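Local coordinates for lipoprotein signal peptidase (Staphylococcus aureus, PDB 6RYO) that cleaves the signal peptides from prolipoproteins in the bacterial cell membrane, working as an aspartic endopeptidase, at residues P66-G78 against T137-F149. Numbering follows the deposited sequence.
Sequences PHFLNITSHRNNG and TGEVVDFIDTNIF. With OLC ((2R)-2,3-dihydroxypropyl (9Z)-octadec-9-enoate), chain B.
Asn70 and Asp145 pair through both of their peptide groups, and the bond from Asn70 N to Asp145 O is short and almost straight (2.7 Å, 174°). His74 with Asp142 and Asn76 with Val140 form further hydrogen-bonded pairs of this antiparallel ladder. Between Ile71 and His74 the register slips by one residue, a beta bulge, where Phe143 O takes the N-H of Thr72 at 2.9 Å. Thr72 also joins the strands through its side chain: OG1, anti to its own carbonyl carbon (chi1 -59°), donates to the anti lone pair of Asp145 OD2 at 2.8 Å and is hydrogen-bonded to Ser61 OG as well. A beta-branched hydroxyl residue thus suits an extended strand while linking it to both neighbours, since 69-76 is the middle strand of the sheet.

In this membrane-embedded A8 peptidase the sheet carries Asp142, predicted to be catalytic, with its presumed partner Asp160 nearby. Asp142 OD1 is hydrogen-bonded to a polar side chain of the bound peptide. OD2 receives a weak bond from Asn76 ND2, at 3.4 Å, amide and carboxylate standing nearly perpendicular. An asparagine serves well here: ND2 also bonds the peptide, while OD1 accepts from Gly78 N at 3.0 Å, an Asx turn that anchors the amide. The His74 ring lies alongside Asp142, nearly coplanar with its carboxylate, and presents its CD2 edge to OD2.

On the face of Arg75 and Val141, the arginine chain bends at chi2 (-57°) and lays its guanidinium over Val141 CG2. Its NH1 donates in plane to Ser73 OG at 2.8 Å and, more loosely, to His74 O, which Asp142 N reaches from the opposite face. Farther along, Ile71 CG2 packs beside Phe143 CB at 4.0 Å, both side chains also touching Ile52 of helix 31-55.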
ATOM      1  N   PRO A  66      22.474  -8.817  -3.171  1.00 49.40           N
ATOM      2  CA  PRO A  66      23.013  -9.770  -2.191  1.00 47.08           C
ATOM      3  C   PRO A  66      23.164  -9.168  -0.803  1.00 46.58           C
ATOM      4  O   PRO A  66      23.704  -8.072  -0.633  1.00 51.30           O
ATOM      5  CB  PRO A  66      24.373 -10.149  -2.787  1.00 50.26           C
ATOM      6  CG  PRO A  66      24.218  -9.923  -4.235  1.00 51.04           C
ATOM      7  CD  PRO A  66      23.317  -8.731  -4.372  1.00 51.49           C
ATOM      8  N   HIS A  67      22.653  -9.900   0.189  1.00 42.55           N
ATOM      9  CA  HIS A  67      22.753  -9.617   1.617  1.00 41.68           C
ATOM     10  C   HIS A  67      21.914  -8.418   2.058  1.00 42.57           C
ATOM     11  O   HIS A  67      21.943  -8.053   3.242  1.00 46.56           O
ATOM     12  CB  HIS A  67      24.212  -9.409   2.044  1.00 39.23           C
ATOM     13  CG  HIS A  67      25.131 -10.521   1.636  1.00 37.90           C
ATOM     14  ND1 HIS A  67      25.282 -11.670   2.384  1.00 36.51           N
ATOM     15  CD2 HIS A  67      25.943 -10.665   0.561  1.00 38.34           C
ATOM     16  CE1 HIS A  67      26.148 -12.471   1.791  1.00 37.09           C
ATOM     17  NE2 HIS A  67      26.565 -11.884   0.684  1.00 34.85           N
ATOM     18  N   PHE A  68      21.158  -7.782   1.152  1.00 37.87           N
ATOM     19  CA  PHE A  68      20.320  -6.647   1.554  1.00 36.22           C
ATOM     20  C   PHE A  68      18.884  -6.690   1.050  1.00 31.25           C
ATOM     21  O   PHE A  68      18.024  -6.043   1.658  1.00 32.48           O
ATOM     22  CB  PHE A  68      20.955  -5.318   1.123  1.00 39.62           C
ATOM     23  CG  PHE A  68      22.283  -5.058   1.772  1.00 41.62           C
ATOM     24  CD1 PHE A  68      22.361  -4.450   3.013  1.00 40.41           C
ATOM     25  CD2 PHE A  68      23.455  -5.437   1.146  1.00 42.14           C
ATOM     26  CE1 PHE A  68      23.582  -4.222   3.615  1.00 39.96           C
ATOM     27  CE2 PHE A  68      24.678  -5.214   1.739  1.00 39.84           C
ATOM     28  CZ  PHE A  68      24.746  -4.605   2.977  1.00 39.91           C
ATOM     29  N   LEU A  69      18.577  -7.404  -0.027  1.00 31.49           N
ATOM     30  CA  LEU A  69      17.202  -7.506  -0.504  1.00 33.31           C
ATOM     31  C   LEU A  69      16.971  -8.910  -1.040  1.00 35.75           C
ATOM     32  O   LEU A  69      17.659  -9.346  -1.970  1.00 36.95           O
ATOM     33  CB  LEU A  69      16.895  -6.449  -1.579  1.00 37.31           C
ATOM     34  CG  LEU A  69      15.441  -6.042  -1.857  1.00 39.89           C
ATOM     35  CD1 LEU A  69      15.402  -4.722  -2.619  1.00 43.82           C
ATOM     36  CD2 LEU A  69      14.658  -7.107  -2.619  1.00 40.25           C
ATOM     37  N   ASN A  70      15.996  -9.604  -0.458  1.00 36.06           N
ATOM     38  CA  ASN A  70      15.547 -10.897  -0.948  1.00 37.14           C
ATOM     39  C   ASN A  70      14.060 -10.839  -1.273  1.00 37.38           C
ATOM     40  O   ASN A  70      13.326  -9.982  -0.770  1.00 40.81           O
ATOM     41  CB  ASN A  70      15.812 -12.007   0.078  1.00 39.55           C
ATOM     42  CG  ASN A  70      17.285 -12.291   0.265  1.00 44.61           C
ATOM     43  OD1 ASN A  70      17.861 -13.099  -0.460  1.00 47.65           O
ATOM     44  ND2 ASN A  70      17.905 -11.635   1.245  1.00 47.69           N
ATOM     45  N   ILE A  71      13.626 -11.748  -2.141  1.00 34.61           N
ATOM     46  CA  ILE A  71      12.210 -11.951  -2.428  1.00 30.89           C
ATOM     47  C   ILE A  71      11.790 -13.203  -1.668  1.00 31.84           C
ATOM     48  O   ILE A  71      12.015 -14.330  -2.120  1.00 36.92           O
ATOM     49  CB  ILE A  71      11.936 -12.076  -3.927  1.00 31.39           C
ATOM     50  CG1 ILE A  71      12.375 -10.808  -4.659  1.00 33.04           C
ATOM     51  CG2 ILE A  71      10.462 -12.335  -4.168  1.00 31.92           C
ATOM     52  CD1 ILE A  71      11.690  -9.547  -4.177  1.00 33.93           C
ATOM     53  N   THR A  72      11.169 -13.006  -0.512  1.00 24.03           N
ATOM     54  CA  THR A  72      10.776 -14.095   0.374  1.00 22.48           C
ATOM     55  C   THR A  72       9.257 -14.206   0.349  1.00 24.04           C
ATOM     56  O   THR A  72       8.555 -13.294   0.800  1.00 33.95           O
ATOM     57  CB  THR A  72      11.297 -13.855   1.788  1.00 22.48           C
ATOM     58  OG1 THR A  72      12.727 -13.747   1.760  1.00 26.69           O
ATOM     59  CG2 THR A  72      10.907 -15.005   2.693  1.00 20.93           C
ATOM     60  N   SER A  73       8.756 -15.315  -0.188  1.00 18.92           N
ATOM     61  CA  SER A  73       7.318 -15.513  -0.319  1.00 20.33           C
ATOM     62  C   SER A  73       6.683 -15.665   1.059  1.00 18.43           C
ATOM     63  O   SER A  73       7.047 -16.565   1.823  1.00 20.28           O
ATOM     64  CB  SER A  73       7.030 -16.738  -1.184  1.00 19.17           C
ATOM     65  OG  SER A  73       5.640 -16.884  -1.419  1.00 18.55           O
ATOM     66  N   HIS A  74       5.744 -14.778   1.378  1.00 17.34           N
ATOM     67  CA  HIS A  74       5.035 -14.807   2.649  1.00 19.78           C
ATOM     68  C   HIS A  74       3.577 -14.439   2.412  1.00 16.93           C
ATOM     69  O   HIS A  74       3.233 -13.784   1.425  1.00 18.91           O
ATOM     70  CB  HIS A  74       5.672 -13.850   3.671  1.00 22.94           C
ATOM     71  CG  HIS A  74       4.943 -13.786   4.980  1.00 25.51           C
ATOM     72  ND1 HIS A  74       4.922 -14.836   5.872  1.00 27.48           N
ATOM     73  CD2 HIS A  74       4.200 -12.803   5.540  1.00 27.03           C
ATOM     74  CE1 HIS A  74       4.205 -14.500   6.929  1.00 25.76           C
ATOM     75  NE2 HIS A  74       3.756 -13.270   6.753  1.00 25.70           N
ATOM     76  N   ARG A  75       2.719 -14.868   3.336  1.00 17.04           N
ATOM     77  CA  ARG A  75       1.314 -14.488   3.345  1.00 17.79           C
ATOM     78  C   ARG A  75       0.977 -13.892   4.704  1.00 22.52           C
ATOM     79  O   ARG A  75       1.420 -14.401   5.738  1.00 23.03           O
ATOM     80  CB  ARG A  75       0.398 -15.686   3.052  1.00 18.72           C
ATOM     81  CG  ARG A  75       0.689 -16.400   1.738  1.00 21.23           C
ATOM     82  CD  ARG A  75       0.608 -15.450   0.556  1.00 21.81           C
ATOM     83  NE  ARG A  75       0.748 -16.148  -0.720  1.00 23.21           N
ATOM     84  CZ  ARG A  75       1.911 -16.436  -1.296  1.00 23.15           C
ATOM     85  NH1 ARG A  75       3.049 -16.093  -0.710  1.00 26.32           N
ATOM     86  NH2 ARG A  75       1.936 -17.073  -2.458  1.00 22.85           N
ATOM     87  N   ASN A  76       0.199 -12.813   4.702  1.00 28.79           N
ATOM     88  CA  ASN A  76      -0.155 -12.101   5.924  1.00 28.68           C
ATOM     89  C   ASN A  76      -1.664 -12.141   6.117  1.00 29.79           C
ATOM     90  O   ASN A  76      -2.420 -11.758   5.217  1.00 32.51           O
ATOM     91  CB  ASN A  76       0.335 -10.650   5.879  1.00 23.81           C
ATOM     92  CG  ASN A  76       0.486 -10.042   7.262  1.00 21.19           C
ATOM     93  OD1 ASN A  76      -0.250 -10.385   8.189  1.00 24.03           O
ATOM     94  ND2 ASN A  76       1.445  -9.133   7.408  1.00 18.96           N
ATOM     95  N   ASN A  77      -2.097 -12.608   7.290  1.00 26.28           N
ATOM     96  CA  ASN A  77      -3.511 -12.667   7.643  1.00 26.21           C
ATOM     97  C   ASN A  77      -3.752 -12.065   9.022  1.00 30.33           C
ATOM     98  O   ASN A  77      -4.711 -12.429   9.709  1.00 35.12           O
ATOM     99  CB  ASN A  77      -4.031 -14.102   7.583  1.00 22.68           C
ATOM    100  CG  ASN A  77      -3.263 -15.038   8.496  1.00 25.99           C
ATOM    101  OD1 ASN A  77      -2.155 -14.726   8.932  1.00 39.07           O
ATOM    102  ND2 ASN A  77      -3.845 -16.197   8.781  1.00 20.43           N
ATOM    103  N   GLY A  78      -2.887 -11.144   9.440  1.00 29.28           N
ATOM    104  CA  GLY A  78      -3.058 -10.491  10.723  1.00 26.02           C
ATOM    105  C   GLY A  78      -2.692 -11.334  11.919  1.00 27.63           C
ATOM    106  O   GLY A  78      -3.187 -11.079  13.018  1.00 33.52           O
ATOM    107  N   THR A 137      -8.751 -13.604  -1.303  1.00 30.25           N
ATOM    108  CA  THR A 137      -8.112 -14.755  -0.683  1.00 23.50           C
ATOM    109  C   THR A 137      -8.172 -14.762   0.839  1.00 19.29           C
ATOM    110  O   THR A 137      -7.873 -15.798   1.443  1.00 21.35           O
ATOM    111  CB  THR A 137      -6.643 -14.832  -1.120  1.00 23.73           C
ATOM    112  OG1 THR A 137      -5.921 -13.726  -0.562  1.00 26.85           O
ATOM    113  CG2 THR A 137      -6.547 -14.769  -2.633  1.00 21.51           C
ATOM    114  N   GLY A 138      -8.545 -13.655   1.475  1.00 16.70           N
ATOM    115  CA  GLY A 138      -8.462 -13.604   2.921  1.00 16.06           C
ATOM    116  C   GLY A 138      -7.062 -13.459   3.465  1.00 23.22           C
ATOM    117  O   GLY A 138      -6.858 -13.625   4.670  1.00 27.67           O
ATOM    118  N   GLU A 139      -6.086 -13.161   2.610  1.00 22.35           N
ATOM    119  CA  GLU A 139      -4.698 -12.989   3.011  1.00 17.79           C
ATOM    120  C   GLU A 139      -4.098 -11.868   2.177  1.00 20.91           C
ATOM    121  O   GLU A 139      -4.765 -11.280   1.322  1.00 28.18           O
ATOM    122  CB  GLU A 139      -3.899 -14.288   2.842  1.00 12.89           C
ATOM    123  CG  GLU A 139      -4.322 -15.410   3.765  1.00 22.52           C
ATOM    124  CD  GLU A 139      -3.669 -16.729   3.413  1.00 24.92           C
ATOM    125  OE1 GLU A 139      -3.052 -16.823   2.329  1.00 24.03           O
ATOM    126  OE2 GLU A 139      -3.778 -17.670   4.225  1.00 29.26           O
ATOM    127  N   VAL A 140      -2.826 -11.566   2.431  1.00 22.51           N
ATOM    128  CA  VAL A 140      -2.088 -10.559   1.680  1.00 19.57           C
ATOM    129  C   VAL A 140      -0.741 -11.148   1.292  1.00 22.61           C
ATOM    130  O   VAL A 140      -0.037 -11.705   2.142  1.00 21.12           O
ATOM    131  CB  VAL A 140      -1.900  -9.261   2.490  1.00 20.32           C
ATOM    132  CG1 VAL A 140      -0.979  -8.303   1.754  1.00 21.79           C
ATOM    133  CG2 VAL A 140      -3.242  -8.596   2.753  1.00 18.24           C
ATOM    134  N   VAL A 141      -0.384 -11.025   0.016  1.00 22.45           N
ATOM    135  CA  VAL A 141       0.894 -11.532  -0.475  1.00 19.57           C
ATOM    136  C   VAL A 141       1.994 -10.550  -0.094  1.00 17.47           C
ATOM    137  O   VAL A 141       1.955  -9.377  -0.479  1.00 19.28           O
ATOM    138  CB  VAL A 141       0.857 -11.754  -1.993  1.00 23.46           C
ATOM    139  CG1 VAL A 141       2.261 -12.036  -2.531  1.00 19.74           C
ATOM    140  CG2 VAL A 141      -0.082 -12.895  -2.329  1.00 26.02           C
ATOM    141  N   ASP A 142       2.974 -11.026   0.668  1.00 21.10           N
ATOM    142  CA  ASP A 142       4.136 -10.240   1.056  1.00 24.04           C
ATOM    143  C   ASP A 142       5.387 -10.911   0.513  1.00 23.70           C
ATOM    144  O   ASP A 142       5.578 -12.118   0.704  1.00 25.64           O
ATOM    145  CB  ASP A 142       4.226 -10.103   2.574  1.00 22.86           C
ATOM    146  CG  ASP A 142       3.145  -9.213   3.144  1.00 25.67           C
ATOM    147  OD1 ASP A 142       2.690  -8.290   2.435  1.00 31.07           O
ATOM    148  OD2 ASP A 142       2.757  -9.431   4.311  1.00 28.58           O
ATOM    149  N   PHE A 143       6.235 -10.135  -0.166  1.00 21.14           N
ATOM    150  CA  PHE A 143       7.443 -10.700  -0.766  1.00 20.17           C
ATOM    151  C   PHE A 143       8.707  -9.873  -0.580  1.00 21.89           C
ATOM    152  O   PHE A 143       9.796 -10.414  -0.793  1.00 23.88           O
ATOM    153  CB  PHE A 143       7.230 -10.941  -2.266  1.00 21.69           C
ATOM    154  CG  PHE A 143       6.792  -9.718  -3.022  1.00 22.33           C
ATOM    155  CD1 PHE A 143       5.449  -9.394  -3.128  1.00 20.21           C
ATOM    156  CD2 PHE A 143       7.723  -8.896  -3.634  1.00 24.30           C
ATOM    157  CE1 PHE A 143       5.043  -8.272  -3.824  1.00 14.93           C
ATOM    158  CE2 PHE A 143       7.322  -7.770  -4.333  1.00 18.75           C
ATOM    159  CZ  PHE A 143       5.980  -7.459  -4.426  1.00 18.97           C
ATOM    160  N   ILE A 144       8.628  -8.603  -0.192  1.00 23.35           N
ATOM    161  CA  ILE A 144       9.823  -7.770  -0.076  1.00 20.16           C
ATOM    162  C   ILE A 144      10.466  -8.012   1.283  1.00 25.21           C
ATOM    163  O   ILE A 144       9.868  -7.732   2.327  1.00 27.92           O
ATOM    164  CB  ILE A 144       9.490  -6.285  -0.277  1.00 14.74           C
ATOM    165  CG1 ILE A 144       8.995  -6.040  -1.704  1.00  6.69           C
ATOM    166  CG2 ILE A 144      10.705  -5.425   0.017  1.00 17.70           C
ATOM    167  CD1 ILE A 144       8.664  -4.591  -1.995  1.00  6.56           C
ATOM    168  N   ASP A 145      11.698  -8.518   1.269  1.00 28.90           N
ATOM    169  CA  ASP A 145      12.422  -8.910   2.474  1.00 33.27           C
ATOM    170  C   ASP A 145      13.795  -8.254   2.439  1.00 36.22           C
ATOM    171  O   ASP A 145      14.667  -8.676   1.672  1.00 33.72           O
ATOM    172  CB  ASP A 145      12.543 -10.432   2.563  1.00 38.97           C
ATOM    173  CG  ASP A 145      13.207 -10.896   3.844  1.00 48.22           C
ATOM    174  OD1 ASP A 145      13.421 -10.065   4.753  1.00 52.06           O
ATOM    175  OD2 ASP A 145      13.516 -12.103   3.946  1.00 50.13           O
ATOM    176  N   THR A 146      13.993  -7.230   3.267  1.00 42.46           N
ATOM    177  CA  THR A 146      15.231  -6.465   3.273  1.00 46.89           C
ATOM    178  C   THR A 146      15.797  -6.404   4.686  1.00 49.03           C
ATOM    179  O   THR A 146      15.135  -6.757   5.665  1.00 44.64           O
ATOM    180  CB  THR A 146      15.022  -5.040   2.735  1.00 48.68           C
ATOM    181  OG1 THR A 146      14.450  -4.218   3.759  1.00 47.11           O
ATOM    182  CG2 THR A 146      14.094  -5.045   1.522  1.00 52.73           C
ATOM    183  N   ASN A 147      17.050  -5.957   4.775  1.00 58.76           N
ATOM    184  CA  ASN A 147      17.718  -5.684   6.042  1.00 64.82           C
ATOM    185  C   ASN A 147      18.220  -4.244   6.083  1.00 64.32           C
ATOM    186  O   ASN A 147      19.184  -3.926   6.783  1.00 62.83           O
ATOM    187  CB  ASN A 147      18.865  -6.669   6.277  1.00 74.27           C
ATOM    188  CG  ASN A 147      19.305  -6.725   7.731  1.00 86.99           C
ATOM    189  OD1 ASN A 147      18.575  -6.305   8.630  1.00 88.42           O
ATOM    190  ND2 ASN A 147      20.503  -7.248   7.966  1.00 96.01           N
ATOM    191  N   ILE A 148      17.569  -3.362   5.322  1.00 66.82           N
ATOM    192  CA  ILE A 148      17.971  -1.961   5.292  1.00 65.97           C
ATOM    193  C   ILE A 148      17.438  -1.215   6.510  1.00 68.02           C
ATOM    194  O   ILE A 148      18.091  -0.296   7.016  1.00 71.77           O
ATOM    195  CB  ILE A 148      17.507  -1.303   3.983  1.00 63.70           C
ATOM    196  CG1 ILE A 148      17.979  -2.121   2.779  1.00 61.28           C
ATOM    197  CG2 ILE A 148      18.024   0.124   3.883  1.00 65.68           C
ATOM    198  CD1 ILE A 148      19.483  -2.246   2.677  1.00 60.91           C
ATOM    199  N   PHE A 149      16.258  -1.596   7.005  1.00 66.27           N
ATOM    200  CA  PHE A 149      15.639  -0.964   8.163  1.00 61.81           C
ATOM    201  C   PHE A 149      15.876  -1.763   9.440  1.00 62.70           C
ATOM    202  O   PHE A 149      15.007  -1.807  10.318  1.00 60.32           O
ATOM    203  CB  PHE A 149      14.140  -0.785   7.929  1.00 54.79           C
ATOM    204  CG  PHE A 149      13.797  -0.222   6.577  1.00 49.21           C
ATOM    205  CD1 PHE A 149      14.429   0.914   6.099  1.00 48.67           C
ATOM    206  CD2 PHE A 149      12.844  -0.836   5.781  1.00 45.20           C
ATOM    207  CE1 PHE A 149      14.113   1.429   4.855  1.00 48.13           C
ATOM    208  CE2 PHE A 149      12.524  -0.327   4.537  1.00 44.05           C
ATOM    209  CZ  PHE A 149      13.159   0.807   4.073  1.00 45.59           C
TER
HETATM  210  C10 OLC B 101      10.322   1.605  -0.955  1.00 46.62           C
HETATM  211  C9  OLC B 101       9.563   2.289  -0.125  1.00 45.97           C
HETATM  212  C11 OLC B 101      11.678   1.075  -0.495  1.00 44.72           C
HETATM  213  C8  OLC B 101      10.041   2.553   1.302  1.00 42.96           C
HETATM  214  C24 OLC B 101       4.019  -6.278   6.734  1.00 45.38           C
HETATM  215  C12 OLC B 101      11.982  -0.234  -1.219  1.00 38.69           C
HETATM  216  C7  OLC B 101       8.885   2.371   2.281  1.00 33.91           C
HETATM  217  C13 OLC B 101      12.424  -1.283  -0.203  1.00 30.08           C
HETATM  218  C6  OLC B 101       8.887   0.938   2.809  1.00 25.49           C
HETATM  219  C14 OLC B 101      13.519  -2.148  -0.823  1.00 28.12           C
HETATM  220  C5  OLC B 101       7.763   0.785   3.827  1.00 22.19           C
HETATM  221  C4  OLC B 101       7.642  -0.673   4.261  1.00 23.70           C
HETATM  222  C3  OLC B 101       6.288  -0.875   4.934  1.00 24.00           C
HETATM  223  C2  OLC B 101       6.390  -2.011   5.948  1.00 29.62           C
HETATM  224  C21 OLC B 101       3.574  -3.938   7.498  1.00 34.61           C
HETATM  225  C1  OLC B 101       4.990  -2.445   6.371  1.00 35.95           C
HETATM  226  C22 OLC B 101       2.943  -5.223   6.972  1.00 38.39           C
HETATM  227  O19 OLC B 101       4.082  -1.686   6.303  1.00 45.27           O
HETATM  228  O25 OLC B 101       3.520  -7.536   7.099  1.00 49.31           O
HETATM  229  O23 OLC B 101       2.028  -5.712   7.908  1.00 37.94           O
HETATM  230  O20 OLC B 101       4.786  -3.749   6.830  1.00 34.45           O